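Side-chain contacts in 5-carboxymethyl-2-hydroxymuconate semialdehyde dehydrogenase (Thermus thermophilus, PDB 2D4E), which probably catalyses the NAD-dependent oxidation of 5-carboxymethyl-2-hydroxymuconate semialdehyde to the corresponding acid, as a member of the aldehyde dehydrogenase family: residues I99-D104 against L212-L217; L236-L241 against M258-D263; V294-S299 against R304-S309. One frame throughout, in Å; residues are numbered along the deposited sequence.

Interaction 1 (I99-D104 against L212-L217); sequences IEKHAD and LKEADL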
loop_
_atom_site.group_PDB
_atom_site.type_symbol
_atom_site.label_atom_id
_atom_site.label_comp_id
_atom_site.label_asym_id
_atom_site.label_seq_id
_atom_site.Cartn_x
_atom_site.Cartn_y
_atom_site.Cartn_z
ATOM N N ILE C 99 -13.337 -27.012 -14.029
ATOM C CA ILE C 99 -14.219 -27.220 -12.886
ATOM C C ILE C 99 -15.642 -26.908 -13.375
ATOM O O ILE C 99 -16.599 -27.627 -13.067
ATOM C CB ILE C 99 -13.851 -26.276 -11.708
ATOM C CG1 ILE C 99 -12.581 -26.782 -11.017
ATOM C CG2 ILE C 99 -15.002 -26.197 -10.705
ATOM C CD1 ILE C 99 -12.069 -25.870 -9.910
ATOM N N GLU C 100 -15.766 -25.843 -14.158
ATOM C CA GLU C 100 -17.060 -25.453 -14.699
ATOM C C GLU C 100 -17.617 -26.525 -15.640
ATOM O O GLU C 100 -18.822 -26.794 -15.641
ATOM C CB GLU C 100 -16.940 -24.112 -15.433
ATOM C CG GLU C 100 -16.680 -22.936 -14.491
ATOM C CD GLU C 100 -16.300 -21.644 -15.210
ATOM O OE1 GLU C 100 -16.036 -20.640 -14.513
ATOM O OE2 GLU C 100 -16.259 -21.626 -16.459
ATOM N N LYS C 101 -16.736 -27.148 -16.422
ATOM C CA LYS C 101 -17.155 -28.175 -17.368
ATOM C C LYS C 101 -17.632 -29.439 -16.663
ATOM O O LYS C 101 -18.501 -30.150 -17.167
ATOM C CB LYS C 101 -16.010 -28.535 -18.324
ATOM C CG LYS C 101 -16.500 -29.194 -19.608
ATOM C CD LYS C 101 -15.369 -29.755 -20.462
ATOM C CE LYS C 101 -14.841 -31.062 -19.888
ATOM N NZ LYS C 101 -13.889 -31.742 -20.812
ATOM N N HIS C 102 -17.052 -29.721 -15.500
ATOM C CA HIS C 102 -17.427 -30.900 -14.729
ATOM C C HIS C 102 -18.293 -30.509 -13.531
ATOM O O HIS C 102 -18.459 -31.297 -12.606
ATOM C CB HIS C 102 -16.170 -31.619 -14.232
ATOM C CG HIS C 102 -15.289 -32.130 -15.330
ATOM N ND1 HIS C 102 -15.547 -33.302 -16.007
ATOM C CD2 HIS C 102 -14.160 -31.621 -15.877
ATOM C CE1 HIS C 102 -14.615 -33.493 -16.924
ATOM N NE2 HIS C 102 -13.762 -32.487 -16.866
ATOM N N ALA C 103 -18.851 -29.302 -13.562
ATOM C CA ALA C 103 -19.667 -28.789 -12.459
ATOM C C ALA C 103 -20.767 -29.728 -11.963
ATOM O O ALA C 103 -20.895 -29.949 -10.760
ATOM C CB ALA C 103 -20.273 -27.445 -12.840
ATOM N N ASP C 104 -21.559 -30.271 -12.881
ATOM C CA ASP C 104 -22.644 -31.172 -12.501
ATOM C C ASP C 104 -22.138 -32.388 -11.726
ATOM O O ASP C 104 -22.699 -32.747 -10.687
ATOM C CB ASP C 104 -23.420 -31.638 -13.742
ATOM C CG ASP C 104 -24.155 -30.499 -14.444
ATOM O OD1 ASP C 104 -24.246 -29.385 -13.881
ATOM O OD2 ASP C 104 -24.656 -30.725 -15.566
ATOM N N LEU C 212 -7.326 -31.485 -12.280
ATOM C CA LEU C 212 -6.024 -30.836 -12.361
ATOM C C LEU C 212 -5.126 -31.588 -13.336
ATOM O O LEU C 212 -4.258 -30.991 -13.970
ATOM C CB LEU C 212 -5.361 -30.747 -10.985
ATOM C CG LEU C 212 -5.635 -29.414 -10.272
ATOM C CD1 LEU C 212 -7.142 -29.210 -10.101
ATOM C CD2 LEU C 212 -4.930 -29.388 -8.929
ATOM N N LYS C 213 -5.336 -32.896 -13.460
ATOM C CA LYS C 213 -4.542 -33.681 -14.394
ATOM C C LYS C 213 -5.037 -33.380 -15.807
ATOM O O LYS C 213 -4.257 -33.372 -16.755
ATOM C CB LYS C 213 -4.669 -35.181 -14.112
ATOM C CG LYS C 213 -3.925 -36.052 -15.123
ATOM C CD LYS C 213 -4.072 -37.534 -14.810
ATOM C CE LYS C 213 -3.508 -38.416 -15.927
ATOM N NZ LYS C 213 -2.047 -38.198 -16.150
ATOM N N GLU C 214 -6.337 -33.133 -15.944
ATOM C CA GLU C 214 -6.897 -32.811 -17.246
ATOM C C GLU C 214 -6.394 -31.433 -17.675
ATOM O O GLU C 214 -6.332 -31.127 -18.868
ATOM C CB GLU C 214 -8.431 -32.815 -17.205
ATOM C CG GLU C 214 -9.068 -32.594 -18.577
ATOM C CD GLU C 214 -10.591 -32.567 -18.548
ATOM O OE1 GLU C 214 -11.201 -32.381 -19.621
ATOM O OE2 GLU C 214 -11.183 -32.727 -17.463
ATOM N N ALA C 215 -6.039 -30.602 -16.695
ATOM C CA ALA C 215 -5.531 -29.261 -16.973
ATOM C C ALA C 215 -4.053 -29.380 -17.323
ATOM O O ALA C 215 -3.413 -28.405 -17.705
ATOM C CB ALA C 215 -5.715 -28.356 -15.754
ATOM N N ASP C 216 -3.528 -30.593 -17.171
ATOM C CA ASP C 216 -2.137 -30.922 -17.476
ATOM C C ASP C 216 -1.076 -30.238 -16.607
ATOM O O ASP C 216 -0.017 -29.848 -17.100
ATOM C CB ASP C 216 -1.860 -30.654 -18.964
ATOM C CG ASP C 216 -0.507 -31.188 -19.418
ATOM O OD1 ASP C 216 -0.132 -32.308 -19.006
ATOM O OD2 ASP C 216 0.178 -30.491 -20.198
ATOM N N LEU C 217 -1.351 -30.092 -15.313
ATOM C CA LEU C 217 -0.367 -29.490 -14.417
ATOM C C LEU C 217 0.862 -30.393 -14.450
ATOM O O LEU C 217 0.736 -31.605 -14.616
ATOM C CB LEU C 217 -0.883 -29.433 -12.978
ATOM C CG LEU C 217 -1.779 -28.298 -12.478
ATOM C CD1 LEU C 217 -2.009 -28.495 -10.976
ATOM C CD2 LEU C 217 -1.125 -26.941 -12.736
#
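E214 reaches across to two basic side chains at once, one carboxylate oxygen for each: OE1 accepts from K101 and OE2 from H102. Its chain is fully extended, with CG anti to the backbone N (chi1 -175°), which carries the carboxylate away from its own helix and straight at the other segment. H102 comes from the opposite direction and presents the NE2 corner of its imidazole. H102 NE2 lies 2.7 Å from E214 OE2, and the N-H...O angle of 140° shows a short but bent bond. The oxygen sits somewhat out of the imidazole plane while E214 CD remains at the ring edge, and ring and carboxylate are steeply turned against each other, their planes 68° apart. K101 arrives from another quarter, its side chain running across that of E214 at about a right angle. A bend at its third torsion brings K101 NZ to 3.0 Å from E214 OE1, a salt bridge. Each carboxylate oxygen accepts through its syn lone pair, the one on the side of the other oxygen.

H102 marks the joint between helices 85-101 and 103-114: it is the first residue to leave the one and the N-cap position of the other. The glutamate stands in the last turn of helix 203-214, which ends in a Schellman motif with D216 at positive phi and leads on to strand 222-224, an outer strand of the five-stranded parallel sheet. Helices 85-101 and 203-214 also meet through L212 on I95 and E214 on L98. The other imidazole nitrogen, H102 ND1, is hydrogen-bonded to E105 OE2; with a carboxylate at each nitrogen, the ring is likely to favour its doubly protonated, positively charged form.

Interaction 2 (L236-L241 against M258-D263); sequences LVAHPL and MRNAAD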
loop_
_atom_site.group_PDB
_atom_site.type_symbol
_atom_site.label_atom_id
_atom_site.label_comp_id
_atom_site.label_asym_id
_atom_site.label_seq_id
_atom_site.Cartn_x
_atom_site.Cartn_y
_atom_site.Cartn_z
ATOM N N LEU C 236 1.629 -36.038 7.205
ATOM C CA LEU C 236 1.877 -34.857 6.379
ATOM C C LEU C 236 2.411 -33.715 7.251
ATOM O O LEU C 236 3.352 -33.017 6.872
ATOM C CB LEU C 236 0.590 -34.424 5.662
ATOM C CG LEU C 236 0.647 -33.158 4.787
ATOM C CD1 LEU C 236 1.793 -33.245 3.793
ATOM C CD2 LEU C 236 -0.679 -32.976 4.059
ATOM N N VAL C 237 1.813 -33.534 8.424
ATOM C CA VAL C 237 2.247 -32.482 9.331
ATOM C C VAL C 237 3.685 -32.709 9.786
ATOM O O VAL C 237 4.449 -31.763 9.957
ATOM C CB VAL C 237 1.333 -32.407 10.573
ATOM C CG1 VAL C 237 1.869 -31.383 11.560
ATOM C CG2 VAL C 237 -0.082 -32.031 10.146
ATOM N N ALA C 238 4.054 -33.970 9.962
ATOM C CA ALA C 238 5.398 -34.311 10.414
ATOM C C ALA C 238 6.471 -34.337 9.341
ATOM O O ALA C 238 7.655 -34.287 9.668
ATOM C CB ALA C 238 5.377 -35.661 11.130
ATOM N N HIS C 239 6.083 -34.399 8.071
ATOM C CA HIS C 239 7.080 -34.493 7.008
ATOM C C HIS C 239 7.963 -33.265 6.824
ATOM O O HIS C 239 7.475 -32.153 6.616
ATOM C CB HIS C 239 6.428 -34.855 5.676
ATOM C CG HIS C 239 7.367 -35.521 4.722
ATOM N ND1 HIS C 239 8.467 -34.881 4.191
ATOM C CD2 HIS C 239 7.410 -36.793 4.254
ATOM C CE1 HIS C 239 9.147 -35.728 3.441
ATOM N NE2 HIS C 239 8.528 -36.895 3.462
ATOM N N PRO C 240 9.289 -33.467 6.870
ATOM C CA PRO C 240 10.307 -32.422 6.723
ATOM C C PRO C 240 10.379 -31.706 5.377
ATOM O O PRO C 240 11.026 -30.665 5.270
ATOM C CB PRO C 240 11.611 -33.154 7.062
ATOM C CG PRO C 240 11.352 -34.541 6.587
ATOM C CD PRO C 240 9.919 -34.789 7.048
ATOM N N LEU C 241 9.728 -32.238 4.350
ATOM C CA LEU C 241 9.781 -31.578 3.051
ATOM C C LEU C 241 8.577 -30.670 2.768
ATOM O O LEU C 241 8.488 -30.069 1.699
ATOM C CB LEU C 241 9.929 -32.616 1.932
ATOM C CG LEU C 241 11.225 -33.434 1.955
ATOM C CD1 LEU C 241 11.236 -34.396 0.778
ATOM C CD2 LEU C 241 12.435 -32.511 1.898
ATOM N N MET C 258 -0.261 -28.093 15.591
ATOM C CA MET C 258 0.804 -27.150 15.903
ATOM C C MET C 258 1.898 -27.834 16.711
ATOM O O MET C 258 3.086 -27.629 16.465
ATOM C CB MET C 258 0.248 -25.954 16.686
ATOM C CG MET C 258 1.281 -24.874 16.960
ATOM S SD MET C 258 0.584 -23.394 17.719
ATOM C CE MET C 258 2.087 -22.509 18.176
ATOM N N ARG C 259 1.487 -28.655 17.672
ATOM C CA ARG C 259 2.432 -29.373 18.523
ATOM C C ARG C 259 3.341 -30.263 17.682
ATOM O O ARG C 259 4.553 -30.300 17.886
ATOM C CB ARG C 259 1.664 -30.222 19.542
ATOM C CG ARG C 259 2.511 -30.782 20.676
ATOM C CD ARG C 259 1.637 -31.475 21.725
ATOM N NE ARG C 259 0.682 -30.552 22.339
ATOM C CZ ARG C 259 -0.644 -30.678 22.280
ATOM N NH1 ARG C 259 -1.201 -31.694 21.630
ATOM N NH2 ARG C 259 -1.419 -29.780 22.876
ATOM N N ASN C 260 2.740 -30.967 16.728
ATOM C CA ASN C 260 3.455 -31.864 15.832
ATOM C C ASN C 260 4.323 -31.070 14.849
ATOM O O ASN C 260 5.423 -31.489 14.487
ATOM C CB ASN C 260 2.430 -32.726 15.078
ATOM C CG ASN C 260 3.071 -33.731 14.128
ATOM O OD1 ASN C 260 2.372 -34.422 13.372
ATOM N ND2 ASN C 260 4.396 -33.821 14.161
ATOM N N ALA C 261 3.827 -29.914 14.431
ATOM C CA ALA C 261 4.538 -29.067 13.480
ATOM C C ALA C 261 5.796 -28.415 14.059
ATOM O O ALA C 261 6.694 -28.005 13.316
ATOM C CB ALA C 261 3.595 -27.991 12.954
ATOM N N ALA C 262 5.863 -28.326 15.381
ATOM C CA ALA C 262 7.000 -27.698 16.046
ATOM C C ALA C 262 8.353 -28.345 15.754
ATOM O O ALA C 262 9.377 -27.665 15.753
ATOM C CB ALA C 262 6.762 -27.662 17.557
ATOM N N ASP C 263 8.363 -29.650 15.504
ATOM C CA ASP C 263 9.616 -30.349 15.239
ATOM C C ASP C 263 10.373 -29.817 14.022
ATOM O O ASP C 263 11.596 -29.937 13.941
ATOM C CB ASP C 263 9.359 -31.851 15.074
ATOM C CG ASP C 263 8.777 -32.486 16.331
ATOM O OD1 ASP C 263 9.366 -32.314 17.420
ATOM O OD2 ASP C 263 7.735 -33.163 16.233
HETATM O O HOH W 1 6.518 -31.312 11.702
#
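V237 and A261 bring the ends of helices 229-238 and 251-261 together, their CA atoms 5.8 Å apart. The small side chains at this point are consistent with so near an approach: V237 CG1 lies over the backbone of the second helix, 3.8 Å from A261 N, and 4.1 Å from the methyl A261 CB. With CG1 anti to the backbone N (chi1 175°), that branch is directed at the partner helix, whereas the other, CG2, faces the adenine of the bound NAD, about 4 Å away between nearest atoms. N260 lies across the same valine, its CG 3.7 Å from V237 CG1, and the far end of its amide group rests against the methyl of A238.

In this Rossmann-like part of the fold the two helices are joined through strand 244-248, and V237 and A261 both touch its L245. Helix 251-261 and the residues after it also meet the second subunit: R259 pairs with D263 of that neighbouring chain, and D263 with its R259, in reciprocal intersubunit salt bridges.

One water spans the helix ends, donating to V237 O at 2.7 Å and to N260 O at 3.0 Å. With no direct hydrogen bond between the segments, the contact holds by van der Waals fit and by this water, which bridges one carbonyl of each segment, that of V237 being gripped by K266 NZ as well.

Interaction 3 (V294-S299 against R304-S309); sequences VFQIFS and RCTASS. With NAD (nicotinamide-adenine-dinucleotide), chain K.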
loop_
_atom_site.group_PDB
_atom_site.type_symbol
_atom_site.label_atom_id
_atom_site.label_comp_id
_atom_site.label_asym_id
_atom_site.label_seq_id
_atom_site.Cartn_x
_atom_site.Cartn_y
_atom_site.Cartn_z
ATOM N N VAL C 294 -32.078 -16.583 10.892
ATOM C CA VAL C 294 -32.600 -17.919 10.632
ATOM C C VAL C 294 -31.706 -18.608 9.602
ATOM O O VAL C 294 -31.316 -19.769 9.767
ATOM C CB VAL C 294 -34.048 -17.876 10.104
ATOM C CG1 VAL C 294 -34.479 -19.273 9.662
ATOM C CG2 VAL C 294 -34.976 -17.356 11.196
ATOM N N PHE C 295 -31.368 -17.884 8.543
ATOM C CA PHE C 295 -30.514 -18.438 7.499
ATOM C C PHE C 295 -29.096 -18.717 7.978
ATOM O O PHE C 295 -28.539 -19.768 7.693
ATOM C CB PHE C 295 -30.455 -17.485 6.298
ATOM C CG PHE C 295 -29.316 -17.776 5.345
ATOM C CD1 PHE C 295 -28.045 -17.255 5.576
ATOM C CD2 PHE C 295 -29.510 -18.588 4.234
ATOM C CE1 PHE C 295 -26.988 -17.543 4.716
ATOM C CE2 PHE C 295 -28.460 -18.882 3.367
ATOM C CZ PHE C 295 -27.198 -18.359 3.608
ATOM N N GLN C 296 -28.519 -17.767 8.709
ATOM C CA GLN C 296 -27.141 -17.892 9.176
ATOM C C GLN C 296 -26.849 -19.060 10.126
ATOM O O GLN C 296 -25.692 -19.444 10.300
ATOM C CB GLN C 296 -26.681 -16.570 9.804
ATOM C CG GLN C 296 -25.173 -16.361 9.747
ATOM C CD GLN C 296 -24.627 -16.495 8.332
ATOM O OE1 GLN C 296 -25.012 -15.749 7.435
ATOM N NE2 GLN C 296 -23.734 -17.457 8.128
ATOM N N ILE C 297 -27.875 -19.628 10.748
ATOM C CA ILE C 297 -27.631 -20.760 11.631
ATOM C C ILE C 297 -28.132 -22.072 11.025
ATOM O O ILE C 297 -27.477 -23.100 11.153
ATOM C CB ILE C 297 -28.282 -20.572 13.043
ATOM C CG1 ILE C 297 -28.034 -21.819 13.901
ATOM C CG2 ILE C 297 -29.782 -20.378 12.922
ATOM C CD1 ILE C 297 -26.570 -22.236 14.008
ATOM N N PHE C 298 -29.269 -22.032 10.340
ATOM C CA PHE C 298 -29.829 -23.252 9.772
ATOM C C PHE C 298 -29.410 -23.639 8.355
ATOM O O PHE C 298 -29.544 -24.799 7.976
ATOM C CB PHE C 298 -31.359 -23.216 9.895
ATOM C CG PHE C 298 -31.838 -23.129 11.322
ATOM C CD1 PHE C 298 -32.717 -22.123 11.719
ATOM C CD2 PHE C 298 -31.370 -24.026 12.280
ATOM C CE1 PHE C 298 -33.119 -22.008 13.056
ATOM C CE2 PHE C 298 -31.760 -23.924 13.614
ATOM C CZ PHE C 298 -32.637 -22.914 14.007
ATOM N N SER C 299 -28.903 -22.695 7.569
ATOM C CA SER C 299 -28.467 -23.036 6.218
ATOM C C SER C 299 -27.261 -23.976 6.323
ATOM O O SER C 299 -26.621 -24.059 7.377
ATOM C CB SER C 299 -28.069 -21.781 5.439
ATOM O OG SER C 299 -26.901 -21.206 5.990
ATOM N N ARG C 304 -21.793 -25.066 9.273
ATOM C CA ARG C 304 -21.041 -23.948 8.720
ATOM C C ARG C 304 -20.220 -23.322 9.847
ATOM O O ARG C 304 -20.744 -23.036 10.925
ATOM C CB ARG C 304 -22.010 -22.923 8.131
ATOM C CG ARG C 304 -21.337 -21.728 7.485
ATOM C CD ARG C 304 -21.623 -21.662 5.998
ATOM N NE ARG C 304 -23.004 -21.283 5.697
ATOM C CZ ARG C 304 -23.518 -21.293 4.470
ATOM N NH1 ARG C 304 -22.764 -21.664 3.442
ATOM N NH2 ARG C 304 -24.780 -20.943 4.267
ATOM N N CYS C 305 -18.930 -23.120 9.601
ATOM C CA CYS C 305 -18.047 -22.553 10.614
ATOM C C CYS C 305 -18.437 -21.158 11.060
ATOM O O CYS C 305 -18.244 -20.799 12.219
ATOM C CB CYS C 305 -16.608 -22.520 10.103
ATOM S SG CYS C 305 -16.324 -21.444 8.664
ATOM N N THR C 306 -18.972 -20.371 10.134
ATOM C CA THR C 306 -19.373 -18.995 10.415
ATOM C C THR C 306 -20.828 -18.887 10.871
ATOM O O THR C 306 -21.390 -17.790 10.930
ATOM C CB THR C 306 -19.211 -18.128 9.165
ATOM O OG1 THR C 306 -19.982 -18.701 8.098
ATOM C CG2 THR C 306 -17.739 -18.056 8.743
ATOM N N ALA C 307 -21.440 -20.019 11.193
ATOM C CA ALA C 307 -22.827 -20.015 11.634
ATOM C C ALA C 307 -23.014 -19.179 12.903
ATOM O O ALA C 307 -22.167 -19.193 13.799
ATOM C CB ALA C 307 -23.295 -21.449 11.872
ATOM N N SER C 308 -24.116 -18.434 12.970
ATOM C CA SER C 308 -24.413 -17.625 14.151
ATOM C C SER C 308 -25.170 -18.525 15.132
ATOM O O SER C 308 -26.396 -18.455 15.245
ATOM C CB SER C 308 -25.261 -16.400 13.765
ATOM O OG SER C 308 -26.344 -16.760 12.923
ATOM N N SER C 309 -24.422 -19.377 15.826
ATOM C CA SER C 309 -24.984 -20.327 16.778
ATOM C C SER C 309 -25.467 -19.695 18.084
ATOM O O SER C 309 -26.143 -20.342 18.886
ATOM C CB SER C 309 -23.960 -21.427 17.062
ATOM O OG SER C 309 -22.682 -20.868 17.307
HETATM P PA NAD K . -11.204 -32.083 11.986
HETATM O O1A NAD K . -11.122 -33.315 12.763
HETATM O O2A NAD K . -10.304 -31.038 12.506
HETATM O O5B NAD K . -10.828 -32.270 10.418
HETATM C C5B NAD K . -10.005 -31.351 9.626
HETATM C C4B NAD K . -8.878 -32.150 9.008
HETATM O O4B NAD K . -8.021 -32.481 10.122
HETATM C C3B NAD K . -9.298 -33.524 8.414
HETATM O O3B NAD K . -8.856 -33.642 7.045
HETATM C C2B NAD K . -8.637 -34.522 9.378
HETATM O O2B NAD K . -8.263 -35.766 8.744
HETATM C C1B NAD K . -7.457 -33.719 9.889
HETATM N N9A NAD K . -6.950 -34.222 11.153
HETATM C C8A NAD K . -7.641 -34.691 12.255
HETATM N N7A NAD K . -6.840 -35.088 13.271
HETATM C C5A NAD K . -5.562 -34.845 12.766
HETATM C C6A NAD K . -4.249 -35.046 13.337
HETATM N N6A NAD K . -4.054 -35.551 14.558
HETATM N N1A NAD K . -3.170 -34.688 12.542
HETATM C C2A NAD K . -3.381 -34.166 11.270
HETATM N N3A NAD K . -4.541 -33.950 10.667
HETATM C C4A NAD K . -5.606 -34.307 11.461
HETATM O O3 NAD K . -12.661 -31.644 11.989
HETATM P PN NAD K . -13.848 -31.414 10.964
HETATM O O1N NAD K . -14.978 -32.212 11.483
HETATM O O2N NAD K . -13.386 -31.743 9.605
HETATM O O5D NAD K . -14.006 -29.923 11.353
HETATM C C5D NAD K . -15.142 -29.106 11.211
HETATM C C4D NAD K . -14.536 -27.900 11.856
HETATM O O4D NAD K . -13.825 -27.074 10.906
HETATM C C3D NAD K . -15.467 -27.019 12.677
HETATM O O3D NAD K . -14.949 -26.733 13.992
HETATM C C2D NAD K . -15.589 -25.796 11.770
HETATM O O2D NAD K . -15.935 -24.623 12.537
HETATM C C1D NAD K . -14.220 -25.754 11.130
HETATM N N1N NAD K . -14.184 -24.983 9.876
HETATM C C2N NAD K . -13.555 -23.756 10.019
HETATM C C3N NAD K . -13.494 -22.962 8.883
HETATM C C7N NAD K . -12.852 -21.583 8.908
HETATM O O7N NAD K . -12.826 -20.938 7.875
HETATM N N7N NAD K . -12.337 -21.098 10.052
HETATM C C4N NAD K . -14.070 -23.404 7.604
HETATM C C5N NAD K . -14.683 -24.691 7.612
HETATM C C6N NAD K . -14.779 -25.526 8.692
#
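The loop carrying C305, part of the NAD pocket, is braced here against the end of helix 286-298. C305 SG lies 3.2 Å from C4N of the nicotinamide, a placement consistent with the nucleophilic cysteine of aldehyde dehydrogenases. A type I turn from R304 to A307 presents the thiol to the cofactor, while R304 runs back toward the helix. Bends at its second and third torsions bring R304 NH2 to 2.7 Å from S299 OG, which approaches the guanidinium edge slightly out of plane.

S299 OG, between the backbone N and carbonyl carbon (chi1 68°), in turn donates to F295 O at 2.8 Å; S299 N reaches that carbonyl from its opposite face. The hydroxyl thus relays between arginine and helix end, and sits over the centre of the F295 ring. Without this hydroxyl, as with an alanine here, R304 NH2 would probably lose its acceptor and F295 O one of its donors, and the guanidinium would be freer to turn.

Further along, the loop passes beside the helix before entering strand 310-314 of the mixed sheet. S308 N bonds to Q296 O at 3.3 Å, from above the carbonyl plane, and A307 CA touches the same oxygen in a CA-H...O contact of 3.2 Å. I297 CD1 packs 4.0 Å from A307 CB. Q296 CB and CG lie against S308 OG, while the amide oxygen of Q296 accepts from N467 N. F295 makes a T-shaped stack with H466; P511 of the second subunit packs on F295, and F513 of that subunit on S299.

How the interactions relate
The three contacts follow one another along the chain without touching. Interaction 1 lies nearest to interaction 2, about 14 Å between nearest atoms, and about 17 Å from interaction 3; in both cases the centres are 31 Å apart. Interactions 2 and 3 lie on opposite sides of the chain's centre, 33 Å between centres, and the NAD molecule extends between them: its adenine end comes close to 236-241, the nicotinamide end to 304-309. Both also meet the second subunit. Interaction 1 has neither role: it is a surface contact between helices, with no other chain of the assembly touching its segments.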